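PDB 6UK5: CalS10 from Micromonospora echinospora, which probably methylates an amino pentose during calicheamicin biosynthesis, with S-adenosylmethionine as the methyl donor. Local coordinates for residues A23-A28 / E175-A180; E195-V200 / E208-G213; D43-I48 / A73-H78; H38-D43 / G66-T71. All blocks are in the same frame, centred on the assembly; numbering follows the deposited sequence.

Interaction 1. Residues A23-A28 / E175-A180; sequences AEVYEA and EGRTVA. With SAM (S-adenosylmethionine), chain D.
Glu24 and Arg177 join helix 20-32 to strand 177-188. The N-terminal helix thus lies across the mostly antiparallel sheet that accompanies the Rossmann-like domain. The two side chains run alongside each other from opposite ends, with carboxylate and guanidinium planes 13° apart. Glu24 places CG opposite its backbone N (chi1 -177°) and then runs extended. This carries Glu24 OE2 out to Arg177 NH1, 2.7 Å away, in a salt bridge. Arg177 first tucks CG between its backbone N and carbonyl carbon, then stretches toward the helix. Its NH2 makes a weak bond of 3.5 Å to Glu24 O, which lies in the guanidinium plane. Its NE is held by a salt bridge to Glu174. Val25 CG1 sits close by, 3.9 Å from Val179 CG1 and 3.5 Å from Arg177 NH1, and Trp198 touches both valines. Tyr26 serves the cofactor instead. Its OH donates a hydrogen bond of 2.6 Å to SAM OXT, which lies at the ring edge. A phenylalanine in place of Tyr26 would keep the ring but is likely to leave this carboxylate oxygen without its hydroxyl mate. On the other side of the hydroxyl, Tyr26 CE2 lies 3.7 Å from the SAM methyl carbon CE.

Interaction 2. Residues E195-V200 / E208-G213; sequences EERWLV and EFSQVG
Trp198 with Phe209 and Glu196 with Gln211 form the hydrogen-bonded pairs between the antiparallel segments 195-200 and 208-213, whose axes come within 4.7 Å at 167°. The bond from Trp198 N to Phe209 O is 3.0 Å, while the return bond from Phe209 N is weak. On the face of these four residues, the Phe209 ring makes an offset stack with the five-membered ring of Trp198. The centroids are 4.3 Å apart and the planes 7° from parallel. Phe209 has CG between its backbone N and carbonyl carbon (chi1 69°), which brings CZ over the indole. Trp198 CB in turn makes a CH-pi contact over the Phe209 face, 3.7 Å from the centroid. The two strands form the beta hairpin of strands 191-202 and 206-216, and Val25 of helix 20-32 packs on Trp198. Glu196 OE2 is held by a salt bridge to Arg181. The opposite face carries Arg197, Ser210, Leu199 and Glu208 and meets the second subunit. There Arg197 NE makes a weak bond of 3.4 Å to Ser210 OG, and Leu199 CD2 rests 3.6 Å from Glu208 CB. Glu208 OE1 forms a salt bridge with Arg197 of the second subunit.

Interaction 3. Residues D43-I48 / A73-H78; sequences DVADRI and ATRFPH
Phe76, Arg75 and Ala45 carry this contact between helix 37-51 and the loop that leads from helix 67-73 into strand 78-83. The loop belongs to a beta-alpha-beta unit of the Rossmann-like domain, in which strands 57-61 and 78-83 are parallel neighbours. The methyl of Ala45 lies between the two larger side chains. One face of the Arg75 guanidinium covers it, with NH1 3.8 Å from Ala45 CB. Phe76 CE1 comes equally near, 3.8 Å from Ala45 CB. Arg75 folds back at chi2 (-71°) and chi3 (-53°), which lays the guanidinium over the helix and turns NH2 to Asp46. The salt bridge from Arg75 NH2 to Asp46 OD1 is 2.7 Å long and nearly straight at 173°. OD1 lies in the guanidinium plane, but the carboxylate is turned well out of it. A methionine in place of Arg75 would probably leave Asp46 without its charged mate and Ala45 without its flat cover. The Arg49 side chain adds a hydrogen bond from NH2 to Arg75 O. Deeper in, Leu58 of strand 57-61 touches both Phe76 and Ile48. The Phe76 ring ends against Ile48, with CZ 3.9 Å from CD1.

Interaction 4. Residues H38-D43 / G66-T71; sequences HDEAAD and GAHLET. With SAM (S-adenosylmethionine), chain D.
His68 offers the edge of its imidazole to Glu40, and NE2 donates a hydrogen bond of 2.9 Å to Glu40 OE1. The oxygen lies close to the ring plane. Seen from the carboxylate, the nitrogen comes on the anti side and somewhat out of plane, and the two flat groups are 41° apart. The backbone N of Ala41 is also at the ring edge, near CD2. On the ND1 side the SAM amino nitrogen lies in the ring plane, while SAM O approaches obliquely, 3.5 Å from His68 ND1. The ring of Trp37, a SAM-binding residue, packs edge-to-face with His68. Glu40 OE2 has its own partner in a salt bridge to Lys35. Lys35 thus helps hold the carboxylate, and the carboxylate probably helps fix the turn of the imidazole beside the cofactor. Segments 38-43 and 67-71, on helices 37-51 and 67-73, cross at -56° with axes 8.3 Å apart at closest. Helix 67-73 follows a glycine-rich turn after strand 57-61, consistent with the SAM-binding loop of Rossmann-like methyltransferases. Gly66 in that turn has positive phi, which favours glycine. At the crossing, the small side chain of Ala41 allows close approach: its CB is 3.7 Å from both His68 O and Thr71 CB. At the outer end His38 lies across Thr71 at about a right angle. His38 ND1 and Thr71 OG1 share a hydrogen bond of 3.3 Å near the ring plane. Thr71 holds CG2 opposite its backbone N, which brings this methyl to 3.5 Å from His38 ND1.

Interactions 1 and 2 both involve the mostly antiparallel sheet, centres 12 Å apart: the first sets helix 20-32 on strand 177-188, the second pairs its neighbour 191-202 with 206-216. They touch through Val25, Val179 and Trp198, and both reach the second subunit. Interactions 3 and 4 lie in the Rossmann-like domain, centres 8 Å apart, and share Asp43 on helix 37-51. Along the chain their segments alternate. Both fall between the two segments of interaction 1, and interaction 2 comes last. Interactions 2 and 3 are farthest apart, with centres 34 Å from each other. SAM sits in the Rossmann-like domain and is touched by interactions 1 and 4. The N-terminal helix thus links the sheet to the cofactor.

Interaction 1. Residues A23-A28 / E175-A180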
# COMPACT_ATOMS: atom_id res chain seq x y z
N ALA A 23 12.20 -1.78 -11.78
CA ALA A 23 12.93 -0.56 -12.10
C ALA A 23 12.01 0.66 -12.04
O ALA A 23 12.44 1.75 -11.64
CB ALA A 23 13.57 -0.67 -13.48
N GLU A 24 10.75 0.49 -12.43
CA GLU A 24 9.82 1.61 -12.50
C GLU A 24 9.51 2.17 -11.11
O GLU A 24 9.34 3.39 -10.95
CB GLU A 24 8.54 1.17 -13.20
CG GLU A 24 7.50 2.26 -13.40
CD GLU A 24 6.14 1.70 -13.74
OE1 GLU A 24 6.08 0.53 -14.18
OE2 GLU A 24 5.15 2.43 -13.55
N VAL A 25 9.44 1.31 -10.10
CA VAL A 25 9.04 1.67 -8.75
C VAL A 25 10.20 1.68 -7.77
O VAL A 25 10.01 2.05 -6.61
CB VAL A 25 7.93 0.74 -8.23
CG1 VAL A 25 6.66 0.90 -9.05
CG2 VAL A 25 8.40 -0.72 -8.27
N TYR A 26 11.39 1.29 -8.21
CA TYR A 26 12.48 1.04 -7.27
C TYR A 26 12.90 2.29 -6.52
O TYR A 26 13.19 2.23 -5.31
CB TYR A 26 13.66 0.44 -8.05
CG TYR A 26 15.01 0.69 -7.45
CD1 TYR A 26 15.85 1.67 -7.95
CD2 TYR A 26 15.47 -0.08 -6.39
CE1 TYR A 26 17.10 1.90 -7.41
CE2 TYR A 26 16.71 0.14 -5.84
CZ TYR A 26 17.53 1.13 -6.35
OH TYR A 26 18.77 1.34 -5.81
N GLU A 27 12.92 3.45 -7.18
CA GLU A 27 13.36 4.67 -6.51
C GLU A 27 12.26 5.24 -5.61
O GLU A 27 12.54 5.72 -4.50
CB GLU A 27 13.81 5.71 -7.53
CG GLU A 27 14.69 5.14 -8.63
CD GLU A 27 15.22 6.21 -9.55
OE1 GLU A 27 15.88 7.15 -9.06
OE2 GLU A 27 14.96 6.12 -10.77
N ALA A 28 11.01 5.21 -6.08
CA ALA A 28 9.90 5.72 -5.29
C ALA A 28 9.91 5.19 -3.87
O ALA A 28 9.64 5.94 -2.92
CB ALA A 28 8.58 5.35 -5.98
N GLU A 175 0.02 10.79 -8.28
CA GLU A 175 -1.06 11.19 -9.17
C GLU A 175 -0.95 10.36 -10.44
O GLU A 175 0.02 10.49 -11.19
CB GLU A 175 -1.05 12.69 -9.42
CG GLU A 175 -1.49 13.50 -8.19
CD GLU A 175 -2.86 13.10 -7.69
OE1 GLU A 175 -3.71 12.73 -8.53
OE2 GLU A 175 -3.08 13.15 -6.45
N GLY A 176 -1.95 9.51 -10.66
CA GLY A 176 -2.00 8.58 -11.77
C GLY A 176 -1.58 7.16 -11.43
O GLY A 176 -1.78 6.27 -12.27
N ARG A 177 -1.02 6.92 -10.25
CA ARG A 177 -0.73 5.55 -9.82
C ARG A 177 -0.53 5.54 -8.31
O ARG A 177 -0.08 6.52 -7.72
CB ARG A 177 0.49 4.96 -10.54
CG ARG A 177 1.80 5.63 -10.23
CD ARG A 177 2.94 4.74 -10.68
NE ARG A 177 4.21 5.18 -10.15
CZ ARG A 177 5.36 4.53 -10.34
NH1 ARG A 177 5.38 3.42 -11.05
NH2 ARG A 177 6.48 5.00 -9.81
N THR A 178 -0.87 4.41 -7.70
CA THR A 178 -0.53 4.12 -6.31
C THR A 178 0.29 2.85 -6.25
O THR A 178 0.00 1.88 -6.96
CB THR A 178 -1.79 3.96 -5.46
OG1 THR A 178 -2.05 2.57 -5.26
CG2 THR A 178 -2.95 4.58 -6.16
N VAL A 179 1.32 2.85 -5.41
CA VAL A 179 2.27 1.76 -5.32
C VAL A 179 2.31 1.28 -3.88
O VAL A 179 2.65 2.05 -2.97
CB VAL A 179 3.66 2.19 -5.80
CG1 VAL A 179 4.64 1.04 -5.73
CG2 VAL A 179 3.56 2.77 -7.21
N ALA A 180 1.95 0.02 -3.66
CA ALA A 180 2.04 -0.63 -2.37
C ALA A 180 3.13 -1.70 -2.40
O ALA A 180 3.36 -2.34 -3.43
CB ALA A 180 0.71 -1.28 -1.98
N SAM D . 23.91 2.26 -7.31
CA SAM D . 22.60 1.69 -7.33
C SAM D . 21.56 2.57 -6.58
O SAM D . 21.87 3.03 -5.45
OXT SAM D . 20.47 2.75 -7.17
CB SAM D . 22.64 0.28 -6.72
CG SAM D . 21.41 -0.47 -7.21
SD SAM D . 21.20 -1.84 -6.06
CE SAM D . 19.48 -2.23 -6.32
C5' SAM D . 22.00 -3.31 -6.81
C4' SAM D . 22.29 -3.30 -8.32
O4' SAM D . 23.39 -4.17 -8.59
C3' SAM D . 21.12 -3.78 -9.19
O3' SAM D . 20.57 -2.71 -9.95
C2' SAM D . 21.74 -4.84 -10.12
O2' SAM D . 21.40 -4.61 -11.49
C1' SAM D . 23.25 -4.68 -9.90
N9 SAM D . 24.01 -5.91 -10.00
C8 SAM D . 23.86 -7.05 -9.25
N7 SAM D . 24.75 -7.98 -9.50
C5 SAM D . 25.55 -7.41 -10.48
C6 SAM D . 26.69 -7.88 -11.17
N6 SAM D . 27.21 -9.09 -11.00
N1 SAM D . 27.27 -7.04 -12.05
C2 SAM D . 26.74 -5.83 -12.24
N3 SAM D . 25.66 -5.29 -11.67
C4 SAM D . 25.11 -6.14 -10.79

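Interaction 2. Residues E195-V200 / E208-G213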
# COMPACT_ATOMS: atom_id res chain seq x y z
N GLU A 195 12.30 -11.00 0.23
CA GLU A 195 11.07 -11.25 -0.51
C GLU A 195 10.28 -9.95 -0.57
O GLU A 195 9.88 -9.41 0.47
CB GLU A 195 10.23 -12.34 0.14
CG GLU A 195 9.08 -12.82 -0.73
CD GLU A 195 8.08 -13.67 0.03
OE1 GLU A 195 8.43 -14.18 1.11
OE2 GLU A 195 6.94 -13.84 -0.47
N GLU A 196 10.05 -9.44 -1.78
CA GLU A 196 9.27 -8.23 -1.99
C GLU A 196 8.03 -8.57 -2.82
O GLU A 196 8.10 -9.36 -3.76
CB GLU A 196 10.06 -7.14 -2.71
CG GLU A 196 10.89 -6.27 -1.79
CD GLU A 196 11.79 -5.32 -2.56
OE1 GLU A 196 12.13 -5.63 -3.72
OE2 GLU A 196 12.15 -4.26 -2.01
N ARG A 197 6.90 -7.96 -2.46
CA ARG A 197 5.66 -8.14 -3.20
C ARG A 197 4.99 -6.79 -3.37
O ARG A 197 4.66 -6.13 -2.38
CB ARG A 197 4.75 -9.15 -2.50
CG ARG A 197 5.26 -10.56 -2.67
CD ARG A 197 4.43 -11.58 -1.94
NE ARG A 197 3.54 -12.26 -2.86
CZ ARG A 197 2.92 -13.41 -2.61
NH1 ARG A 197 3.12 -14.03 -1.45
NH2 ARG A 197 2.12 -13.94 -3.52
N TRP A 198 4.77 -6.40 -4.62
CA TRP A 198 4.30 -5.08 -4.98
C TRP A 198 2.87 -5.13 -5.51
O TRP A 198 2.43 -6.13 -6.08
CB TRP A 198 5.20 -4.47 -6.07
CG TRP A 198 6.63 -4.32 -5.66
CD1 TRP A 198 7.57 -5.31 -5.57
CD2 TRP A 198 7.30 -3.10 -5.32
NE1 TRP A 198 8.78 -4.79 -5.18
CE2 TRP A 198 8.64 -3.44 -5.02
CE3 TRP A 198 6.91 -1.77 -5.22
CZ2 TRP A 198 9.58 -2.48 -4.64
CZ3 TRP A 198 7.84 -0.82 -4.84
CH2 TRP A 198 9.16 -1.18 -4.55
N LEU A 199 2.15 -4.03 -5.30
CA LEU A 199 0.87 -3.78 -5.95
C LEU A 199 0.91 -2.40 -6.58
O LEU A 199 1.16 -1.41 -5.89
CB LEU A 199 -0.29 -3.86 -4.96
CG LEU A 199 -0.75 -5.24 -4.49
CD1 LEU A 199 -1.81 -5.08 -3.41
CD2 LEU A 199 -1.29 -6.07 -5.64
N VAL A 200 0.69 -2.33 -7.89
CA VAL A 200 0.61 -1.06 -8.61
C VAL A 200 -0.78 -0.95 -9.23
O VAL A 200 -1.16 -1.77 -10.07
CB VAL A 200 1.70 -0.92 -9.68
CG1 VAL A 200 1.55 0.41 -10.40
CG2 VAL A 200 3.07 -1.00 -9.04
N GLU A 208 0.19 -6.88 -9.87
CA GLU A 208 1.01 -7.44 -8.80
C GLU A 208 2.23 -8.14 -9.39
O GLU A 208 2.13 -8.81 -10.42
CB GLU A 208 0.22 -8.43 -7.94
CG GLU A 208 -0.48 -9.51 -8.75
CD GLU A 208 -1.12 -10.56 -7.88
OE1 GLU A 208 -1.52 -11.61 -8.43
OE2 GLU A 208 -1.23 -10.34 -6.65
N PHE A 209 3.38 -7.99 -8.73
CA PHE A 209 4.57 -8.76 -9.08
C PHE A 209 5.34 -9.06 -7.80
O PHE A 209 5.27 -8.31 -6.83
CB PHE A 209 5.43 -8.05 -10.14
CG PHE A 209 6.12 -6.80 -9.66
CD1 PHE A 209 5.49 -5.57 -9.74
CD2 PHE A 209 7.41 -6.86 -9.17
CE1 PHE A 209 6.13 -4.42 -9.32
CE2 PHE A 209 8.05 -5.72 -8.74
CZ PHE A 209 7.42 -4.49 -8.82
N SER A 210 6.06 -10.19 -7.82
CA SER A 210 6.76 -10.70 -6.64
C SER A 210 8.19 -11.07 -6.99
O SER A 210 8.47 -11.57 -8.09
CB SER A 210 6.03 -11.92 -6.06
OG SER A 210 4.63 -11.70 -6.01
N GLN A 211 9.10 -10.84 -6.04
CA GLN A 211 10.52 -11.06 -6.23
C GLN A 211 11.13 -11.71 -4.99
O GLN A 211 10.61 -11.58 -3.88
CB GLN A 211 11.28 -9.76 -6.48
CG GLN A 211 10.60 -8.78 -7.41
CD GLN A 211 11.23 -7.41 -7.34
OE1 GLN A 211 11.71 -6.89 -8.34
NE2 GLN A 211 11.23 -6.81 -6.15
N VAL A 212 12.24 -12.43 -5.20
CA VAL A 212 13.10 -12.88 -4.10
C VAL A 212 14.54 -12.54 -4.46
O VAL A 212 14.96 -12.68 -5.61
CB VAL A 212 12.96 -14.38 -3.80
CG1 VAL A 212 14.09 -14.83 -2.87
CG2 VAL A 212 11.60 -14.69 -3.20
N GLY A 213 15.29 -12.08 -3.47
CA GLY A 213 16.70 -11.76 -3.65
C GLY A 213 17.52 -12.23 -2.46
O GLY A 213 17.01 -12.38 -1.35

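Interaction 3. Residues D43-I48 / A73-H78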
# COMPACT_ATOMS: atom_id res chain seq x y z
N ASP A 43 28.28 13.66 -1.01
CA ASP A 43 29.27 13.32 0.00
C ASP A 43 30.38 12.46 -0.59
O ASP A 43 31.56 12.70 -0.33
CB ASP A 43 28.59 12.60 1.17
CG ASP A 43 29.58 12.15 2.22
OD1 ASP A 43 30.70 12.70 2.27
OD2 ASP A 43 29.24 11.23 2.99
N VAL A 44 30.01 11.46 -1.38
CA VAL A 44 31.01 10.61 -2.02
C VAL A 44 31.92 11.46 -2.90
O VAL A 44 33.15 11.27 -2.91
CB VAL A 44 30.32 9.50 -2.84
CG1 VAL A 44 31.34 8.76 -3.70
CG2 VAL A 44 29.59 8.53 -1.92
N ALA A 45 31.35 12.41 -3.64
CA ALA A 45 32.15 13.25 -4.51
C ALA A 45 33.15 14.09 -3.71
O ALA A 45 34.31 14.23 -4.10
CB ALA A 45 31.24 14.15 -5.34
N ASP A 46 32.71 14.65 -2.58
CA ASP A 46 33.61 15.43 -1.75
C ASP A 46 34.82 14.61 -1.30
O ASP A 46 35.95 15.11 -1.29
CB ASP A 46 32.87 15.99 -0.54
CG ASP A 46 31.87 17.07 -0.91
OD1 ASP A 46 31.89 17.53 -2.07
OD2 ASP A 46 31.07 17.45 -0.03
N ARG A 47 34.59 13.35 -0.92
CA ARG A 47 35.68 12.52 -0.41
C ARG A 47 36.63 12.11 -1.52
O ARG A 47 37.85 12.04 -1.31
CB ARG A 47 35.11 11.29 0.29
CG ARG A 47 34.54 11.57 1.66
CD ARG A 47 33.85 10.34 2.21
NE ARG A 47 32.68 10.70 3.01
CZ ARG A 47 32.68 10.85 4.34
NH1 ARG A 47 33.79 10.64 5.04
NH2 ARG A 47 31.56 11.19 4.96
N ILE A 48 36.09 11.82 -2.71
CA ILE A 48 36.96 11.54 -3.85
C ILE A 48 37.89 12.72 -4.09
O ILE A 48 39.09 12.54 -4.37
CB ILE A 48 36.11 11.23 -5.10
CG1 ILE A 48 35.34 9.92 -4.90
CG2 ILE A 48 37.00 11.14 -6.33
CD1 ILE A 48 34.18 9.74 -5.85
N ALA A 73 27.47 13.36 -12.27
CA ALA A 73 27.74 14.06 -13.53
C ALA A 73 27.86 15.56 -13.32
O ALA A 73 28.66 16.22 -14.01
CB ALA A 73 26.63 13.76 -14.54
N THR A 74 27.10 16.13 -12.38
CA THR A 74 27.22 17.54 -12.06
C THR A 74 28.53 17.88 -11.36
O THR A 74 28.85 19.06 -11.21
CB THR A 74 26.06 17.99 -11.16
OG1 THR A 74 26.32 17.60 -9.81
CG2 THR A 74 24.74 17.36 -11.62
N ARG A 75 29.29 16.87 -10.93
CA ARG A 75 30.48 17.06 -10.12
C ARG A 75 31.77 16.60 -10.80
O ARG A 75 32.84 17.07 -10.41
CB ARG A 75 30.32 16.31 -8.79
CG ARG A 75 29.12 16.79 -7.97
CD ARG A 75 29.32 18.18 -7.38
NE ARG A 75 30.55 18.27 -6.60
CZ ARG A 75 30.65 17.94 -5.32
NH1 ARG A 75 29.60 17.50 -4.65
NH2 ARG A 75 31.82 18.04 -4.70
N PHE A 76 31.69 15.71 -11.79
CA PHE A 76 32.86 15.21 -12.50
C PHE A 76 32.66 15.39 -14.00
O PHE A 76 31.57 15.12 -14.52
CB PHE A 76 33.12 13.73 -12.18
CG PHE A 76 33.40 13.47 -10.73
CD1 PHE A 76 32.43 12.94 -9.89
CD2 PHE A 76 34.65 13.76 -10.19
CE1 PHE A 76 32.70 12.71 -8.56
CE2 PHE A 76 34.92 13.53 -8.86
CZ PHE A 76 33.95 13.00 -8.04
N PRO A 77 33.70 15.85 -14.73
CA PRO A 77 33.55 16.06 -16.18
C PRO A 77 33.04 14.83 -16.92
O PRO A 77 32.02 14.91 -17.62
CB PRO A 77 34.98 16.41 -16.63
CG PRO A 77 35.64 16.95 -15.41
CD PRO A 77 35.05 16.19 -14.26
N HIS A 78 33.72 13.70 -16.78
CA HIS A 78 33.36 12.47 -17.47
C HIS A 78 32.89 11.45 -16.45
O HIS A 78 33.54 11.23 -15.42
CB HIS A 78 34.52 11.92 -18.29
CG HIS A 78 34.15 10.73 -19.13
ND1 HIS A 78 35.07 9.79 -19.54
CD2 HIS A 78 32.94 10.31 -19.59
CE1 HIS A 78 34.45 8.86 -20.25
NE2 HIS A 78 33.16 9.14 -20.28

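Interaction 4. Residues H38-D43 / G66-T71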
# COMPACT_ATOMS: atom_id res chain seq x y z
N HIS A 38 21.08 11.97 -3.91
CA HIS A 38 21.82 13.20 -4.19
C HIS A 38 22.81 13.51 -3.07
O HIS A 38 23.99 13.78 -3.34
CB HIS A 38 20.85 14.36 -4.37
CG HIS A 38 21.51 15.70 -4.29
ND1 HIS A 38 22.22 16.25 -5.34
CD2 HIS A 38 21.59 16.60 -3.28
CE1 HIS A 38 22.70 17.43 -4.98
NE2 HIS A 38 22.33 17.66 -3.74
N ASP A 39 22.35 13.49 -1.82
CA ASP A 39 23.25 13.77 -0.71
C ASP A 39 24.36 12.73 -0.62
O ASP A 39 25.51 13.06 -0.31
CB ASP A 39 22.46 13.83 0.60
CG ASP A 39 21.53 15.03 0.67
OD1 ASP A 39 21.76 16.01 -0.08
OD2 ASP A 39 20.57 15.00 1.47
N GLU A 40 24.03 11.46 -0.89
CA GLU A 40 25.05 10.42 -0.87
C GLU A 40 26.09 10.66 -1.95
O GLU A 40 27.30 10.67 -1.67
CB GLU A 40 24.39 9.05 -1.05
CG GLU A 40 23.54 8.63 0.15
CD GLU A 40 22.74 7.37 -0.11
OE1 GLU A 40 23.09 6.63 -1.05
OE2 GLU A 40 21.76 7.12 0.63
N ALA A 41 25.65 10.86 -3.20
CA ALA A 41 26.60 11.11 -4.28
C ALA A 41 27.44 12.35 -3.99
O ALA A 41 28.65 12.36 -4.25
CB ALA A 41 25.85 11.27 -5.60
N ALA A 42 26.81 13.40 -3.46
CA ALA A 42 27.55 14.62 -3.14
C ALA A 42 28.63 14.35 -2.10
O ALA A 42 29.79 14.77 -2.27
CB ALA A 42 26.58 15.70 -2.64
N ASP A 43 28.28 13.66 -1.01
CA ASP A 43 29.27 13.32 0.00
C ASP A 43 30.38 12.46 -0.59
O ASP A 43 31.56 12.70 -0.33
CB ASP A 43 28.59 12.60 1.17
CG ASP A 43 29.58 12.15 2.22
OD1 ASP A 43 30.70 12.70 2.27
OD2 ASP A 43 29.24 11.23 2.99
N GLY A 66 20.96 4.61 -12.15
CA GLY A 66 21.83 5.76 -12.35
C GLY A 66 21.51 6.94 -11.46
O GLY A 66 21.95 8.05 -11.75
N ALA A 67 20.76 6.73 -10.38
CA ALA A 67 20.38 7.83 -9.51
C ALA A 67 21.62 8.52 -8.93
O ALA A 67 21.71 9.76 -8.94
CB ALA A 67 19.48 7.32 -8.39
N HIS A 68 22.57 7.75 -8.42
CA HIS A 68 23.84 8.33 -7.98
C HIS A 68 24.53 9.05 -9.13
O HIS A 68 24.98 10.19 -8.99
CB HIS A 68 24.75 7.25 -7.40
CG HIS A 68 24.43 6.88 -5.98
ND1 HIS A 68 24.20 5.58 -5.58
CD2 HIS A 68 24.34 7.64 -4.86
CE1 HIS A 68 23.95 5.56 -4.28
NE2 HIS A 68 24.04 6.80 -3.82
N LEU A 69 24.61 8.39 -10.29
CA LEU A 69 25.33 8.97 -11.42
C LEU A 69 24.76 10.32 -11.82
O LEU A 69 25.51 11.20 -12.28
CB LEU A 69 25.27 8.01 -12.61
CG LEU A 69 26.26 6.85 -12.60
CD1 LEU A 69 25.84 5.78 -13.59
CD2 LEU A 69 27.64 7.36 -12.91
N GLU A 70 23.45 10.52 -11.66
CA GLU A 70 22.86 11.81 -12.01
C GLU A 70 23.56 12.96 -11.29
O GLU A 70 23.83 14.00 -11.90
CB GLU A 70 21.37 11.80 -11.66
CG GLU A 70 20.65 13.08 -12.07
CD GLU A 70 19.15 12.94 -12.08
OE1 GLU A 70 18.53 13.13 -11.01
OE2 GLU A 70 18.58 12.63 -13.15
N THR A 71 23.85 12.79 -10.00
CA THR A 71 24.52 13.85 -9.26
C THR A 71 26.03 13.83 -9.48
O THR A 71 26.67 14.89 -9.43
CB THR A 71 24.19 13.74 -7.77
OG1 THR A 71 22.78 13.91 -7.58
CG2 THR A 71 24.93 14.81 -6.98
N SAM D . 23.91 2.26 -7.31
CA SAM D . 22.60 1.69 -7.33
C SAM D . 21.56 2.57 -6.58
O SAM D . 21.87 3.03 -5.45
OXT SAM D . 20.47 2.75 -7.17
CB SAM D . 22.64 0.28 -6.72
CG SAM D . 21.41 -0.47 -7.21
SD SAM D . 21.20 -1.84 -6.06
CE SAM D . 19.48 -2.23 -6.32
C5' SAM D . 22.00 -3.31 -6.81
C4' SAM D . 22.29 -3.30 -8.32
O4' SAM D . 23.39 -4.17 -8.59
C3' SAM D . 21.12 -3.78 -9.19
O3' SAM D . 20.57 -2.71 -9.95
C2' SAM D . 21.74 -4.84 -10.12
O2' SAM D . 21.40 -4.61 -11.49
C1' SAM D . 23.25 -4.68 -9.90
N9 SAM D . 24.01 -5.91 -10.00
C8 SAM D . 23.86 -7.05 -9.25
N7 SAM D . 24.75 -7.98 -9.50
C5 SAM D . 25.55 -7.41 -10.48
C6 SAM D . 26.69 -7.88 -11.17
N6 SAM D . 27.21 -9.09 -11.00
N1 SAM D . 27.27 -7.04 -12.05
C2 SAM D . 26.74 -5.83 -12.24
N3 SAM D . 25.66 -5.29 -11.67
C4 SAM D . 25.11 -6.14 -10.79